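Local coordinates for CIR protein (Plasmodium chabaudi chabaudi, PDB 6ZYV), which is of unknown function but belongs to the variant PIR family of malaria parasites, probably presenting its helical ectodomain at the infected red-cell surface, at residues 91-99 / 110-118. The protein carries 5 engineered substitutions. Residues are numbered along the deposited sequence; the frame is centred on the assembly and turned at random.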
loop_
_atom_site.group_PDB
_atom_site.type_symbol
_atom_site.label_atom_id
_atom_site.label_comp_id
_atom_site.label_asym_id
_atom_site.label_seq_id
_atom_site.Cartn_x
_atom_site.Cartn_y
_atom_site.Cartn_z
ATOM N N ALA A 91 3.423 0.380 2.057
ATOM C CA ALA A 91 2.954 0.269 3.433
ATOM C C ALA A 91 2.582 1.634 3.991
ATOM O O ALA A 91 1.558 1.766 4.647
ATOM C CB ALA A 91 4.031 -0.386 4.301
ATOM N N ILE A 92 3.393 2.661 3.701
ATOM C CA ILE A 92 3.128 4.022 4.172
ATOM C C ILE A 92 1.964 4.674 3.409
ATOM O O ILE A 92 1.231 5.473 3.987
ATOM C CB ILE A 92 4.435 4.842 4.173
ATOM C CG1 ILE A 92 5.358 4.285 5.294
ATOM C CG2 ILE A 92 4.194 6.358 4.355
ATOM C CD1 ILE A 92 6.775 4.741 5.234
ATOM N N LEU A 93 1.711 4.251 2.171
ATOM C CA LEU A 93 0.551 4.694 1.401
ATOM C C LEU A 93 -0.701 4.104 2.058
ATOM O O LEU A 93 -1.678 4.819 2.253
ATOM C CB LEU A 93 0.656 4.228 -0.073
ATOM C CG LEU A 93 -0.546 4.556 -0.959
ATOM C CD1 LEU A 93 -0.752 6.091 -1.045
ATOM C CD2 LEU A 93 -0.395 3.903 -2.369
ATOM N N TRP A 94 -0.658 2.808 2.446
ATOM C CA TRP A 94 -1.775 2.158 3.125
ATOM C C TRP A 94 -2.013 2.836 4.472
ATOM O O TRP A 94 -3.160 3.109 4.830
ATOM C CB TRP A 94 -1.500 0.652 3.321
ATOM C CG TRP A 94 -2.530 -0.043 4.171
ATOM C CD1 TRP A 94 -3.773 -0.466 3.779
ATOM C CD2 TRP A 94 -2.432 -0.329 5.586
ATOM N NE1 TRP A 94 -4.420 -1.048 4.845
ATOM C CE2 TRP A 94 -3.614 -0.982 5.963
ATOM C CE3 TRP A 94 -1.425 -0.155 6.558
ATOM C CZ2 TRP A 94 -3.827 -1.440 7.285
ATOM C CZ3 TRP A 94 -1.654 -0.576 7.860
ATOM C CH2 TRP A 94 -2.846 -1.205 8.216
ATOM N N LEU A 95 -0.930 3.129 5.214
ATOM C CA LEU A 95 -1.011 3.778 6.504
ATOM C C LEU A 95 -1.668 5.158 6.385
ATOM O O LEU A 95 -2.510 5.500 7.216
ATOM C CB LEU A 95 0.380 3.845 7.150
ATOM C CG LEU A 95 0.418 4.399 8.581
ATOM C CD1 LEU A 95 -0.489 3.608 9.514
ATOM C CD2 LEU A 95 1.862 4.457 9.102
ATOM N N SER A 96 -1.338 5.921 5.321
ATOM C CA SER A 96 -1.936 7.237 5.057
ATOM C C SER A 96 -3.423 7.105 4.818
ATOM O O SER A 96 -4.199 7.908 5.323
ATOM C CB SER A 96 -1.287 7.892 3.844
ATOM O OG SER A 96 0.099 7.995 4.090
ATOM N N TYR A 97 -3.828 6.085 4.058
ATOM C CA TYR A 97 -5.224 5.793 3.788
ATOM C C TYR A 97 -5.962 5.508 5.118
ATOM O O TYR A 97 -7.027 6.066 5.341
ATOM C CB TYR A 97 -5.353 4.640 2.759
ATOM C CG TYR A 97 -6.590 3.794 2.934
ATOM C CD1 TYR A 97 -7.828 4.244 2.501
ATOM C CD2 TYR A 97 -6.532 2.565 3.585
ATOM C CE1 TYR A 97 -8.977 3.490 2.699
ATOM C CE2 TYR A 97 -7.677 1.819 3.826
ATOM C CZ TYR A 97 -8.900 2.275 3.367
ATOM O OH TYR A 97 -10.046 1.528 3.581
ATOM N N ILE A 98 -5.402 4.649 5.985
ATOM C CA ILE A 98 -6.008 4.297 7.273
ATOM C C ILE A 98 -6.165 5.524 8.169
ATOM O O ILE A 98 -7.248 5.757 8.705
ATOM C CB ILE A 98 -5.166 3.195 7.986
ATOM C CG1 ILE A 98 -5.219 1.886 7.192
ATOM C CG2 ILE A 98 -5.601 2.996 9.475
ATOM C CD1 ILE A 98 -6.586 1.289 7.076
ATOM N N LEU A 99 -5.107 6.317 8.309
ATOM C CA LEU A 99 -5.164 7.512 9.129
ATOM C C LEU A 99 -6.161 8.523 8.566
ATOM O O LEU A 99 -6.887 9.138 9.335
ATOM C CB LEU A 99 -3.767 8.114 9.349
ATOM C CG LEU A 99 -2.762 7.228 10.118
ATOM C CD1 LEU A 99 -1.493 8.000 10.420
ATOM C CD2 LEU A 99 -3.344 6.709 11.448
ATOM N N LEU A 110 0.449 11.554 10.523
ATOM C CA LEU A 110 1.228 10.393 10.121
ATOM C C LEU A 110 2.619 10.325 10.771
ATOM O O LEU A 110 2.966 9.278 11.322
ATOM C CB LEU A 110 1.322 10.345 8.586
ATOM C CG LEU A 110 2.289 9.340 7.960
ATOM C CD1 LEU A 110 1.841 7.928 8.230
ATOM C CD2 LEU A 110 2.398 9.571 6.477
ATOM N N LYS A 111 3.420 11.422 10.706
ATOM C CA LYS A 111 4.761 11.427 11.301
ATOM C C LYS A 111 4.694 11.126 12.806
ATOM O O LYS A 111 5.421 10.270 13.298
ATOM C CB LYS A 111 5.485 12.757 11.027
ATOM C CG LYS A 111 6.972 12.747 11.425
ATOM C CD LYS A 111 7.779 13.840 10.695
ATOM C CE LYS A 111 9.264 13.713 11.002
ATOM N NZ LYS A 111 10.071 14.814 10.403
ATOM N N ASN A 112 3.752 11.767 13.495
ATOM C CA ASN A 112 3.508 11.576 14.915
ATOM C C ASN A 112 3.060 10.132 15.230
ATOM O O ASN A 112 3.592 9.525 16.153
ATOM C CB ASN A 112 2.488 12.604 15.413
ATOM C CG ASN A 112 2.173 12.487 16.879
ATOM O OD1 ASN A 112 1.151 11.901 17.268
ATOM N ND2 ASN A 112 3.068 12.999 17.727
ATOM N N PHE A 113 2.112 9.585 14.462
ATOM C CA PHE A 113 1.653 8.207 14.619
ATOM C C PHE A 113 2.817 7.216 14.428
ATOM O O PHE A 113 2.909 6.259 15.176
ATOM C CB PHE A 113 0.501 7.881 13.627
ATOM C CG PHE A 113 -0.105 6.511 13.832
ATOM C CD1 PHE A 113 0.439 5.395 13.221
ATOM C CD2 PHE A 113 -1.206 6.339 14.653
ATOM C CE1 PHE A 113 -0.078 4.135 13.463
ATOM C CE2 PHE A 113 -1.733 5.080 14.879
ATOM C CZ PHE A 113 -1.152 3.983 14.307
ATOM N N TYR A 114 3.682 7.420 13.426
ATOM C CA TYR A 114 4.805 6.513 13.179
ATOM C C TYR A 114 5.751 6.463 14.377
ATOM O O TYR A 114 6.097 5.378 14.839
ATOM C CB TYR A 114 5.594 6.926 11.919
ATOM C CG TYR A 114 6.291 5.758 11.245
ATOM C CD1 TYR A 114 7.538 5.322 11.672
ATOM C CD2 TYR A 114 5.703 5.092 10.182
ATOM C CE1 TYR A 114 8.177 4.255 11.058
ATOM C CE2 TYR A 114 6.339 4.032 9.553
ATOM C CZ TYR A 114 7.563 3.594 10.010
ATOM O OH TYR A 114 8.170 2.535 9.365
ATOM N N THR A 115 6.167 7.630 14.882
ATOM C CA THR A 115 7.085 7.704 16.013
ATOM C C THR A 115 6.445 7.196 17.312
ATOM O O THR A 115 7.089 6.474 18.070
ATOM C CB THR A 115 7.564 9.168 16.188
ATOM O OG1 THR A 115 8.305 9.627 15.047
ATOM C CG2 THR A 115 8.336 9.401 17.470
ATOM N N ASN A 116 5.191 7.571 17.574
ATOM C CA ASN A 116 4.537 7.203 18.826
ATOM C C ASN A 116 3.828 5.854 18.856
ATOM O O ASN A 116 3.485 5.413 19.948
ATOM C CB ASN A 116 3.556 8.280 19.266
ATOM C CG ASN A 116 4.214 9.592 19.600
ATOM O OD1 ASN A 116 3.741 10.659 19.212
ATOM N ND2 ASN A 116 5.328 9.542 20.321
ATOM N N HIS A 117 3.555 5.222 17.708
ATOM C CA HIS A 117 2.840 3.947 17.698
ATOM C C HIS A 117 3.515 2.847 16.922
ATOM O O HIS A 117 3.238 1.681 17.202
ATOM C CB HIS A 117 1.406 4.107 17.214
ATOM C CG HIS A 117 0.585 4.993 18.087
ATOM N ND1 HIS A 117 0.088 4.561 19.314
ATOM C CD2 HIS A 117 0.244 6.287 17.911
ATOM C CE1 HIS A 117 -0.547 5.604 19.829
ATOM N NE2 HIS A 117 -0.494 6.662 19.013
ATOM N N ILE A 118 4.384 3.176 15.962
ATOM C CA ILE A 118 5.055 2.129 15.177
ATOM C C ILE A 118 6.447 1.885 15.704
ATOM O O ILE A 118 6.780 0.757 16.047
ATOM C CB ILE A 118 5.002 2.422 13.658
ATOM C CG1 ILE A 118 3.564 2.256 13.157
ATOM C CG2 ILE A 118 5.969 1.524 12.884
ATOM C CD1 ILE A 118 3.305 2.929 12.019
#
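Leu-95 and Leu-110 illustrate how knobs-into-holes packing can join two helices that run nearly crosswise. Within the all-helical PIR ectodomain, helix 81-101 and helix 110-118 are sequence neighbours whose local axes lie 108° apart and approach to 11.1 Å, and each lends the other a knob. Leu-95 enters the hole made by Leu-110, Phe-113, Tyr-114 and Ile-118. A chi1 of -175°, with CG anti to the backbone N, carries the branch across to helix 110-118, where its two methyls find different partners: CD1 meets the Phe-113 ring at CE1, whereas CD2 lies 3.6 Å from Leu-110 CD1 and meets Ile-118 CD1 tip to tip. In return, Leu-110 fills the hole bounded by Ile-92, Leu-95, Ser-96 and Leu-99, its CD2 running past Ile-92 CG2 at 4.2 Å.

The two aromatic rings are met in different ways. Leu-99 CD2 makes a CH-pi contact over one face of Phe-113, 4.0 Å from the ring centroid, while His-117 CB covers the opposite face; the ring is thus sandwiched between aliphatic groups. Tyr-114 is approached obliquely by Leu-95 CD2, and its hydroxyl is hydrogen-bonded beyond the pair, to Tyr-124. Two further helices join in: Phe-113 touches Ile-59 of helix 55-71, and Ile-92 touches Met-147 of helix 134-149.

Ser-96 brings a hydroxyl into this buried, largely apolar seam, its OG 3.7 Å from Leu-110 CD2. Turned back along its own helix by a chi1 of -58°, the hydroxyl donates to Ile-92 O, with OG and O 2.8 Å apart; that carbonyl also accepts from Ser-96 N, the two donors arriving from opposite faces of its plane.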